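PDB 7BVC: integral membrane indolylacetylinositol arabinosyltransferase EmbB from Mycolicibacterium smegmatis MC2 155, which probably transfers arabinose units, polymerising them into the arabinan of arabinogalactan during mycobacterial cell wall synthesis, from a position in the cell membrane. Local coordinates for residues S86-L91 with V135-V140; T792-N797 with L1027-V1032; T852-H857 with Y918-I923. One frame throughout, in Å; residues are numbered along the deposited sequence.

Contact 1 of 3, residues S86-L91 with V135-V140; sequences SVVRDL and VNRDRV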
loop_
_atom_site.group_PDB
_atom_site.type_symbol
_atom_site.label_atom_id
_atom_site.label_comp_id
_atom_site.label_asym_id
_atom_site.label_seq_id
_atom_site.Cartn_x
_atom_site.Cartn_y
_atom_site.Cartn_z
ATOM N N SER B 86 -50.951 -31.167 -4.606
ATOM C CA SER B 86 -52.254 -30.692 -5.052
ATOM C C SER B 86 -52.301 -29.185 -5.272
ATOM O O SER B 86 -53.357 -28.663 -5.644
ATOM C CB SER B 86 -53.340 -31.082 -4.043
ATOM O OG SER B 86 -53.178 -30.372 -2.823
ATOM N N VAL B 87 -51.192 -28.473 -5.050
ATOM C CA VAL B 87 -51.142 -27.037 -5.314
ATOM C C VAL B 87 -50.521 -26.724 -6.665
ATOM O O VAL B 87 -50.656 -25.587 -7.146
ATOM C CB VAL B 87 -50.383 -26.283 -4.199
ATOM C CG1 VAL B 87 -50.999 -26.581 -2.846
ATOM C CG2 VAL B 87 -48.913 -26.635 -4.217
ATOM N N VAL B 88 -49.846 -27.687 -7.294
ATOM C CA VAL B 88 -49.317 -27.479 -8.637
ATOM C C VAL B 88 -50.451 -27.331 -9.644
ATOM O O VAL B 88 -50.355 -26.543 -10.594
ATOM C CB VAL B 88 -48.365 -28.635 -9.005
ATOM C CG1 VAL B 88 -48.137 -28.699 -10.502
ATOM C CG2 VAL B 88 -47.044 -28.480 -8.265
ATOM N N ARG B 89 -51.548 -28.061 -9.448
ATOM C CA ARG B 89 -52.695 -28.022 -10.345
ATOM C C ARG B 89 -53.596 -26.814 -10.108
ATOM O O ARG B 89 -54.706 -26.770 -10.649
ATOM C CB ARG B 89 -53.504 -29.313 -10.212
ATOM C CG ARG B 89 -54.212 -29.469 -8.876
ATOM C CD ARG B 89 -54.858 -30.839 -8.750
ATOM N NE ARG B 89 -53.881 -31.880 -8.443
ATOM C CZ ARG B 89 -53.369 -32.715 -9.341
ATOM N NH1 ARG B 89 -53.744 -32.636 -10.611
ATOM N NH2 ARG B 89 -52.485 -33.630 -8.971
ATOM N N ASP B 90 -53.149 -25.839 -9.320
ATOM C CA ASP B 90 -53.890 -24.605 -9.103
ATOM C C ASP B 90 -53.203 -23.377 -9.676
ATOM O O ASP B 90 -53.888 -22.410 -10.017
ATOM C CB ASP B 90 -54.132 -24.381 -7.601
ATOM C CG ASP B 90 -55.223 -25.275 -7.049
ATOM O OD1 ASP B 90 -55.859 -24.889 -6.047
ATOM O OD2 ASP B 90 -55.445 -26.363 -7.620
ATOM N N LEU B 91 -51.877 -23.386 -9.782
ATOM C CA LEU B 91 -51.173 -22.291 -10.426
ATOM C C LEU B 91 -51.571 -22.203 -11.898
ATOM O O LEU B 91 -51.992 -23.200 -12.497
ATOM C CB LEU B 91 -49.662 -22.488 -10.308
ATOM C CG LEU B 91 -49.009 -22.122 -8.977
ATOM C CD1 LEU B 91 -47.605 -22.695 -8.903
ATOM C CD2 LEU B 91 -48.978 -20.615 -8.813
ATOM N N VAL B 135 -38.049 -31.922 -11.705
ATOM C CA VAL B 135 -39.007 -32.946 -12.110
ATOM C C VAL B 135 -39.890 -32.373 -13.212
ATOM O O VAL B 135 -40.095 -31.161 -13.293
ATOM C CB VAL B 135 -39.839 -33.435 -10.895
ATOM C CG1 VAL B 135 -41.104 -34.145 -11.320
ATOM C CG2 VAL B 135 -39.007 -34.348 -10.010
ATOM N N ASN B 136 -40.379 -33.242 -14.094
ATOM C CA ASN B 136 -41.320 -32.801 -15.116
ATOM C C ASN B 136 -42.677 -32.472 -14.501
ATOM O O ASN B 136 -43.114 -33.093 -13.529
ATOM C CB ASN B 136 -41.473 -33.865 -16.202
ATOM C CG ASN B 136 -40.263 -33.943 -17.114
ATOM O OD1 ASN B 136 -39.702 -32.918 -17.503
ATOM N ND2 ASN B 136 -39.859 -35.158 -17.463
ATOM N N ARG B 137 -43.351 -31.487 -15.098
ATOM C CA ARG B 137 -44.519 -30.873 -14.473
ATOM C C ARG B 137 -45.693 -31.844 -14.383
ATOM O O ARG B 137 -46.214 -32.111 -13.293
ATOM C CB ARG B 137 -44.914 -29.616 -15.251
ATOM C CG ARG B 137 -46.331 -29.145 -14.999
ATOM C CD ARG B 137 -46.412 -28.325 -13.726
ATOM N NE ARG B 137 -47.667 -27.587 -13.631
ATOM C CZ ARG B 137 -47.888 -26.416 -14.215
ATOM N NH1 ARG B 137 -46.939 -25.847 -14.945
ATOM N NH2 ARG B 137 -49.061 -25.816 -14.070
ATOM N N ASP B 138 -46.132 -32.378 -15.525
ATOM C CA ASP B 138 -47.332 -33.206 -15.548
ATOM C C ASP B 138 -47.170 -34.521 -14.798
ATOM O O ASP B 138 -48.174 -35.195 -14.545
ATOM C CB ASP B 138 -47.763 -33.472 -16.994
ATOM C CG ASP B 138 -46.621 -33.950 -17.871
ATOM O OD1 ASP B 138 -45.890 -34.875 -17.461
ATOM O OD2 ASP B 138 -46.457 -33.398 -18.978
ATOM N N ARG B 139 -45.943 -34.907 -14.441
ATOM C CA ARG B 139 -45.770 -36.090 -13.605
ATOM C C ARG B 139 -46.192 -35.809 -12.168
ATOM O O ARG B 139 -46.889 -36.622 -11.550
ATOM C CB ARG B 139 -44.319 -36.566 -13.661
ATOM C CG ARG B 139 -44.099 -37.940 -13.060
ATOM C CD ARG B 139 -43.052 -38.713 -13.839
ATOM N NE ARG B 139 -41.783 -37.995 -13.898
ATOM C CZ ARG B 139 -40.709 -38.317 -13.186
ATOM N NH1 ARG B 139 -40.747 -39.351 -12.359
ATOM N NH2 ARG B 139 -39.596 -37.606 -13.303
ATOM N N VAL B 140 -45.780 -34.663 -11.620
ATOM C CA VAL B 140 -46.295 -34.234 -10.323
ATOM C C VAL B 140 -47.784 -33.941 -10.422
ATOM O O VAL B 140 -48.555 -34.240 -9.501
ATOM C CB VAL B 140 -45.511 -33.012 -9.809
ATOM C CG1 VAL B 140 -46.124 -32.489 -8.523
ATOM C CG2 VAL B 140 -44.060 -33.371 -9.586
#
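The guanidinium of R137 meets V88 and the carbonyl of L91 at a slant: V88 CG1 lies 3.4 Å from R137 NE, and L91 O is a looser neighbour, 4.2 Å from R137 NH2. The other guanidinium, on R89, comes just as obliquely to the carbonyl of V140, with NH2 4.0 Å from V140 O. Its firm partner is one residue further on, where R89 NH1 bonds to A141 O.

V88 carries the contact with both its methyls. CG1, anti to the backbone N (chi1 162°), runs past the R137 chain in the opposite direction. CG2 instead crosses the V140 side chain at about a right angle, 4.1 Å from its CG1. Behind the pair, V118 of strand 114-118 touches both L91 and R137.

The contact joins the loop after strand 80-84 to the short helix 137-140 in the concanavalin-like domain. A disulfide lies close by: C85 directly precedes the first segment, and C145 follows the second, five residues on. The close contacts between the segments are mainly those of V88 with V140 and the R137 chain. R89 NH1 and, weakly, R137 NH1 donate to A141 O and P93 O, so the charged ends find their partners next to the contact rather than across it.

Contact 2 of 3, residues T792-N797 with L1027-V1032; sequences TDYDWN and LLRASV
D793 and A1030 bring a long loop against strand 1028-1037, an inner strand of the mixed six-stranded sheet in the EmbC C-terminal domain. Just ahead of them T792 faces away from the strand and touches R107, from the N-terminal concanavalin-like region. The CB of D793 rests 3.6 Å from A1030 O, and its carboxylate reaches along the strand. OD1 lies 3.9 Å from the methyl CB of A1030, while OD2 comes close to CG2 of V1032. The charge itself is answered elsewhere: D793 OD1 forms a salt bridge with R1049, on the adjoining strand 1047-1053, whose side chain also touches V1032.

Y794 follows and makes the one hydrogen bond between the segments. Its backbone N donates to A1030 O at 3.0 Å, with an N-H...O angle of 153° and the donor in the carbonyl plane. Backbone bonds of R1029 to D1052 and of S1031 to K1050 serve strand 1047-1053, so the A1030 carbonyl between them turns to the other flank, where the loop takes it. The bond joins loop to strand without adding a new strand to the sheet. The Y794 ring is carried outward with CG anti to the backbone N (chi1 173°), beside the extended R1029 chain and pointing the same way. R1029 CD forms a CH-pi contact with one ring face, 4.2 Å from the Y794 centroid. Ring and guanidinium planes are 37° apart, and R1029 NE is the atom nearest the ring, 3.5 Å from Y794 CE1.

Past this point the chain turns inward. W796 packs on I779 and Q789, and the CG2 methyl of T792 sits over the centre of one face of its indole, 3.7 Å above the plane.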
loop_
_atom_site.group_PDB
_atom_site.type_symbol
_atom_site.label_atom_id
_atom_site.label_comp_id
_atom_site.label_asym_id
_atom_site.label_seq_id
_atom_site.Cartn_x
_atom_site.Cartn_y
_atom_site.Cartn_z
ATOM N N THR B 792 -24.917 -0.965 -4.668
ATOM C CA THR B 792 -25.425 -0.256 -5.832
ATOM C C THR B 792 -26.877 0.170 -5.617
ATOM O O THR B 792 -27.561 -0.272 -4.691
ATOM C CB THR B 792 -25.322 -1.127 -7.080
ATOM O OG1 THR B 792 -26.281 -2.188 -7.003
ATOM C CG2 THR B 792 -23.936 -1.717 -7.195
ATOM N N ASP B 793 -27.342 1.049 -6.501
ATOM C CA ASP B 793 -28.719 1.511 -6.497
ATOM C C ASP B 793 -29.575 0.607 -7.378
ATOM O O ASP B 793 -29.112 -0.401 -7.917
ATOM C CB ASP B 793 -28.791 2.960 -6.966
ATOM C CG ASP B 793 -28.155 3.919 -5.989
ATOM O OD1 ASP B 793 -28.186 3.639 -4.772
ATOM O OD2 ASP B 793 -27.609 4.945 -6.440
ATOM N N TYR B 794 -30.847 0.973 -7.532
ATOM C CA TYR B 794 -31.730 0.194 -8.391
ATOM C C TYR B 794 -31.361 0.364 -9.859
ATOM O O TYR B 794 -31.370 -0.609 -10.623
ATOM C CB TYR B 794 -33.185 0.597 -8.158
ATOM C CG TYR B 794 -34.151 -0.046 -9.126
ATOM C CD1 TYR B 794 -34.080 -1.404 -9.406
ATOM C CD2 TYR B 794 -35.129 0.704 -9.763
ATOM C CE1 TYR B 794 -34.954 -1.996 -10.292
ATOM C CE2 TYR B 794 -36.010 0.118 -10.651
ATOM C CZ TYR B 794 -35.917 -1.232 -10.911
ATOM O OH TYR B 794 -36.790 -1.824 -11.793
ATOM N N ASP B 795 -31.015 1.579 -10.269
ATOM C CA ASP B 795 -30.795 1.869 -11.683
ATOM C C ASP B 795 -29.510 1.276 -12.236
ATOM O O ASP B 795 -29.185 1.605 -13.381
ATOM C CB ASP B 795 -30.811 3.381 -11.911
ATOM C CG ASP B 795 -29.881 4.123 -10.976
ATOM O OD1 ASP B 795 -28.653 4.078 -11.192
ATOM O OD2 ASP B 795 -30.380 4.757 -10.023
ATOM N N TRP B 796 -28.757 0.439 -11.519
ATOM C CA TRP B 796 -27.627 -0.237 -12.145
ATOM C C TRP B 796 -28.089 -1.284 -13.148
ATOM O O TRP B 796 -27.436 -1.483 -14.179
ATOM C CB TRP B 796 -26.744 -0.897 -11.087
ATOM C CG TRP B 796 -25.626 -0.045 -10.605
ATOM C CD1 TRP B 796 -25.721 1.186 -10.034
ATOM C CD2 TRP B 796 -24.232 -0.360 -10.657
ATOM N NE1 TRP B 796 -24.470 1.658 -9.718
ATOM C CE2 TRP B 796 -23.537 0.728 -10.095
ATOM C CE3 TRP B 796 -23.502 -1.455 -11.124
ATOM C CZ2 TRP B 796 -22.151 0.750 -9.986
ATOM C CZ3 TRP B 796 -22.127 -1.430 -11.016
ATOM C CH2 TRP B 796 -21.465 -0.336 -10.450
ATOM N N ASN B 797 -29.200 -1.956 -12.867
ATOM C CA ASN B 797 -29.735 -3.021 -13.710
ATOM C C ASN B 797 -31.085 -2.549 -14.242
ATOM O O ASN B 797 -32.126 -2.786 -13.625
ATOM C CB ASN B 797 -29.861 -4.323 -12.929
ATOM C CG ASN B 797 -28.700 -4.548 -11.981
ATOM O OD1 ASN B 797 -27.558 -4.715 -12.408
ATOM N ND2 ASN B 797 -28.988 -4.550 -10.685
ATOM N N LEU B 1027 -34.057 -7.462 -0.200
ATOM C CA LEU B 1027 -35.407 -7.097 0.205
ATOM C C LEU B 1027 -35.882 -5.759 -0.347
ATOM O O LEU B 1027 -37.083 -5.596 -0.578
ATOM C CB LEU B 1027 -35.501 -7.070 1.735
ATOM C CG LEU B 1027 -36.872 -6.829 2.365
ATOM C CD1 LEU B 1027 -37.910 -7.761 1.766
ATOM C CD2 LEU B 1027 -36.800 -7.003 3.870
ATOM N N LEU B 1028 -34.985 -4.803 -0.580
ATOM C CA LEU B 1028 -35.378 -3.438 -0.898
ATOM C C LEU B 1028 -34.620 -2.937 -2.121
ATOM O O LEU B 1028 -33.671 -3.565 -2.595
ATOM C CB LEU B 1028 -35.130 -2.505 0.295
ATOM C CG LEU B 1028 -35.731 -2.939 1.632
ATOM C CD1 LEU B 1028 -35.051 -2.223 2.780
ATOM C CD2 LEU B 1028 -37.226 -2.696 1.658
ATOM N N ARG B 1029 -35.059 -1.784 -2.632
ATOM C CA ARG B 1029 -34.421 -1.112 -3.758
ATOM C C ARG B 1029 -34.088 0.316 -3.350
ATOM O O ARG B 1029 -34.947 1.024 -2.816
ATOM C CB ARG B 1029 -35.329 -1.111 -4.990
ATOM C CG ARG B 1029 -35.419 -2.445 -5.706
ATOM C CD ARG B 1029 -36.633 -2.491 -6.617
ATOM N NE ARG B 1029 -36.566 -3.597 -7.568
ATOM C CZ ARG B 1029 -37.608 -4.053 -8.255
ATOM N NH1 ARG B 1029 -38.802 -3.500 -8.099
ATOM N NH2 ARG B 1029 -37.455 -5.063 -9.100
ATOM N N ALA B 1030 -32.855 0.740 -3.606
ATOM C CA ALA B 1030 -32.362 2.033 -3.156
ATOM C C ALA B 1030 -32.364 3.051 -4.290
ATOM O O ALA B 1030 -32.053 2.729 -5.439
ATOM C CB ALA B 1030 -30.950 1.909 -2.584
ATOM N N SER B 1031 -32.704 4.292 -3.949
ATOM C CA SER B 1031 -32.724 5.370 -4.929
ATOM C C SER B 1031 -32.194 6.647 -4.295
ATOM O O SER B 1031 -32.599 7.012 -3.189
ATOM C CB SER B 1031 -34.137 5.600 -5.473
ATOM O OG SER B 1031 -35.000 6.077 -4.458
ATOM N N VAL B 1032 -31.300 7.333 -5.010
ATOM C CA VAL B 1032 -30.665 8.534 -4.465
ATOM C C VAL B 1032 -31.654 9.698 -4.464
ATOM O O VAL B 1032 -32.551 9.797 -5.309
ATOM C CB VAL B 1032 -29.397 8.874 -5.268
ATOM C CG1 VAL B 1032 -28.708 10.121 -4.731
ATOM C CG2 VAL B 1032 -28.437 7.709 -5.260
#

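Contact 3 of 3, residues T852-H857 with Y918-I923; sequences TERAAH and YPRSEI
R920 reaches from the loop after strand 914-918 to residues 853-857, on and beyond helix 851-854, and its guanidinium is met there by E853, R854 and H857. E853 comes to the edge, near the guanidinium plane, its carboxylate turned 76° against it. The salt bridge between E853 OE2 and R920 NH1 is long, at 3.5 Å, and the hydrogen bond within it weak. R920 NH2 also lies 2.7 Å from H857 O and 3.3 Å from H857 CB.

R854 supplies a layer over one face. Its CG stands above the R920 guanidinium, 4.2 Å from R920 NE, and in return R920 CD lies over a face of the R854 guanidinium. The two planes are 34° apart. R854 NH2 approaches R920 O at 3.6 Å, but its charge is paired through NH1 in a salt bridge with D925, with E851 a longer, weak partner. A bend at chi3 (-42°) turns R854 off its otherwise extended line toward this loop.

Behind these groups the backbone fixes the shape. E853 O accepts from both A856 N and H857 N, holding the turn through A856 and H857 and placing H857 O near R920. The H857 ring is held by ND1, bonded to P953 O. On the loop's side, I923 packs on Y887 of strand 882-889. The contact thus links two connections of the C-terminal region, whose pair of four-stranded antiparallel sheets is consistent with a carbohydrate-binding-type beta-sandwich.

R854 NE and R920 NH1 are 4.4 Å apart; the closeness is probably eased by D925 at R854 and, more weakly, by E853 at R920, while each arginine sets a methylene against the other's guanidinium face.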
loop_
_atom_site.group_PDB
_atom_site.type_symbol
_atom_site.label_atom_id
_atom_site.label_comp_id
_atom_site.label_asym_id
_atom_site.label_seq_id
_atom_site.Cartn_x
_atom_site.Cartn_y
_atom_site.Cartn_z
ATOM N N THR B 852 -38.668 37.186 1.246
ATOM C CA THR B 852 -39.210 36.104 2.059
ATOM C C THR B 852 -39.100 34.766 1.340
ATOM O O THR B 852 -38.854 33.734 1.975
ATOM C CB THR B 852 -40.667 36.401 2.424
ATOM O OG1 THR B 852 -40.735 37.630 3.155
ATOM C CG2 THR B 852 -41.250 35.284 3.276
ATOM N N GLU B 853 -39.263 34.765 0.016
ATOM C CA GLU B 853 -39.089 33.538 -0.753
ATOM C C GLU B 853 -37.615 33.163 -0.859
ATOM O O GLU B 853 -37.239 32.010 -0.617
ATOM C CB GLU B 853 -39.703 33.694 -2.141
ATOM C CG GLU B 853 -39.053 32.813 -3.193
ATOM C CD GLU B 853 -39.423 33.213 -4.602
ATOM O OE1 GLU B 853 -40.198 34.177 -4.765
ATOM O OE2 GLU B 853 -38.935 32.560 -5.547
ATOM N N ARG B 854 -36.764 34.126 -1.226
ATOM C CA ARG B 854 -35.341 33.839 -1.384
ATOM C C ARG B 854 -34.695 33.397 -0.081
ATOM O O ARG B 854 -33.621 32.785 -0.109
ATOM C CB ARG B 854 -34.613 35.064 -1.942
ATOM C CG ARG B 854 -33.273 34.737 -2.586
ATOM C CD ARG B 854 -32.575 35.984 -3.095
ATOM N NE ARG B 854 -33.505 36.897 -3.749
ATOM C CZ ARG B 854 -33.150 37.794 -4.663
ATOM N NH1 ARG B 854 -34.066 38.584 -5.207
ATOM N NH2 ARG B 854 -31.883 37.897 -5.037
ATOM N N ALA B 855 -35.322 33.687 1.060
ATOM C CA ALA B 855 -34.873 33.101 2.317
ATOM C C ALA B 855 -35.029 31.587 2.326
ATOM O O ALA B 855 -34.371 30.913 3.126
ATOM C CB ALA B 855 -35.641 33.713 3.488
ATOM N N ALA B 856 -35.879 31.038 1.455
ATOM C CA ALA B 856 -36.168 29.612 1.440
ATOM C C ALA B 856 -35.801 28.907 0.143
ATOM O O ALA B 856 -35.742 27.673 0.137
ATOM C CB ALA B 856 -37.657 29.364 1.725
ATOM N N HIS B 857 -35.559 29.634 -0.947
ATOM C CA HIS B 857 -35.235 29.039 -2.244
ATOM C C HIS B 857 -33.923 29.617 -2.765
ATOM O O HIS B 857 -33.902 30.317 -3.785
ATOM C CB HIS B 857 -36.363 29.282 -3.248
ATOM C CG HIS B 857 -37.678 28.701 -2.838
ATOM N ND1 HIS B 857 -37.953 27.352 -2.911
ATOM C CD2 HIS B 857 -38.798 29.286 -2.353
ATOM C CE1 HIS B 857 -39.184 27.133 -2.488
ATOM N NE2 HIS B 857 -39.719 28.290 -2.143
ATOM N N TYR B 918 -26.138 27.026 -8.738
ATOM C CA TYR B 918 -25.962 28.459 -8.958
ATOM C C TYR B 918 -26.697 29.172 -7.832
ATOM O O TYR B 918 -27.936 29.253 -7.846
ATOM C CB TYR B 918 -26.495 28.891 -10.322
ATOM C CG TYR B 918 -25.946 28.092 -11.482
ATOM C CD1 TYR B 918 -24.641 28.268 -11.913
ATOM C CD2 TYR B 918 -26.735 27.165 -12.145
ATOM C CE1 TYR B 918 -24.138 27.543 -12.971
ATOM C CE2 TYR B 918 -26.238 26.432 -13.202
ATOM C CZ TYR B 918 -24.939 26.627 -13.609
ATOM O OH TYR B 918 -24.436 25.902 -14.664
ATOM N N PRO B 919 -25.982 29.667 -6.826
ATOM C CA PRO B 919 -26.652 30.381 -5.738
ATOM C C PRO B 919 -27.290 31.660 -6.246
ATOM O O PRO B 919 -26.735 32.363 -7.094
ATOM C CB PRO B 919 -25.516 30.676 -4.754
ATOM C CG PRO B 919 -24.277 30.627 -5.580
ATOM C CD PRO B 919 -24.525 29.595 -6.631
ATOM N N ARG B 920 -28.472 31.962 -5.717
ATOM C CA ARG B 920 -29.197 33.142 -6.165
ATOM C C ARG B 920 -28.677 34.429 -5.538
ATOM O O ARG B 920 -29.337 35.467 -5.645
ATOM C CB ARG B 920 -30.694 32.990 -5.886
ATOM C CG ARG B 920 -31.556 33.562 -6.998
ATOM C CD ARG B 920 -32.973 33.842 -6.547
ATOM N NE ARG B 920 -33.690 32.625 -6.190
ATOM C CZ ARG B 920 -34.980 32.592 -5.883
ATOM N NH1 ARG B 920 -35.695 33.707 -5.892
ATOM N NH2 ARG B 920 -35.559 31.442 -5.569
ATOM N N SER B 921 -27.516 34.386 -4.888
ATOM C CA SER B 921 -26.856 35.601 -4.431
ATOM C C SER B 921 -25.978 36.216 -5.508
ATOM O O SER B 921 -25.798 37.439 -5.527
ATOM C CB SER B 921 -26.015 35.310 -3.184
ATOM O OG SER B 921 -24.999 34.363 -3.463
ATOM N N GLU B 922 -25.427 35.393 -6.403
ATOM C CA GLU B 922 -24.681 35.921 -7.540
ATOM C C GLU B 922 -25.608 36.648 -8.503
ATOM O O GLU B 922 -25.301 37.752 -8.969
ATOM C CB GLU B 922 -23.946 34.789 -8.256
ATOM C CG GLU B 922 -23.374 33.729 -7.334
ATOM C CD GLU B 922 -21.996 34.084 -6.820
ATOM O OE1 GLU B 922 -21.483 35.162 -7.185
ATOM O OE2 GLU B 922 -21.423 33.284 -6.051
ATOM N N ILE B 923 -26.745 36.038 -8.820
ATOM C CA ILE B 923 -27.751 36.638 -9.689
ATOM C C ILE B 923 -28.349 37.842 -8.970
ATOM O O ILE B 923 -28.909 37.690 -7.874
ATOM C CB ILE B 923 -28.831 35.614 -10.071
ATOM C CG1 ILE B 923 -28.200 34.238 -10.282
ATOM C CG2 ILE B 923 -29.558 36.043 -11.323
ATOM C CD1 ILE B 923 -29.201 33.146 -10.559
#

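The three contacts follow one another along the chain only in part: contact 1 closes before the others open, whereas contact 3 is nested in the long excursion that contact 2 closes. Contact 1 sits in the N-terminal concanavalin-like domain, its centre 35 Å from that of contact 2 and 65 Å from that of contact 3. Contacts 2 and 3 share the C-terminal region, centres 33 Å apart and nearest atoms about 18 Å apart, without touching. Contact 2 anchors a loop on the mixed sheet, while contact 3 joins connections of the two antiparallel sheets inserted between its strands. All three lie in the domains outside the membrane helices and join loops to strands or helices there.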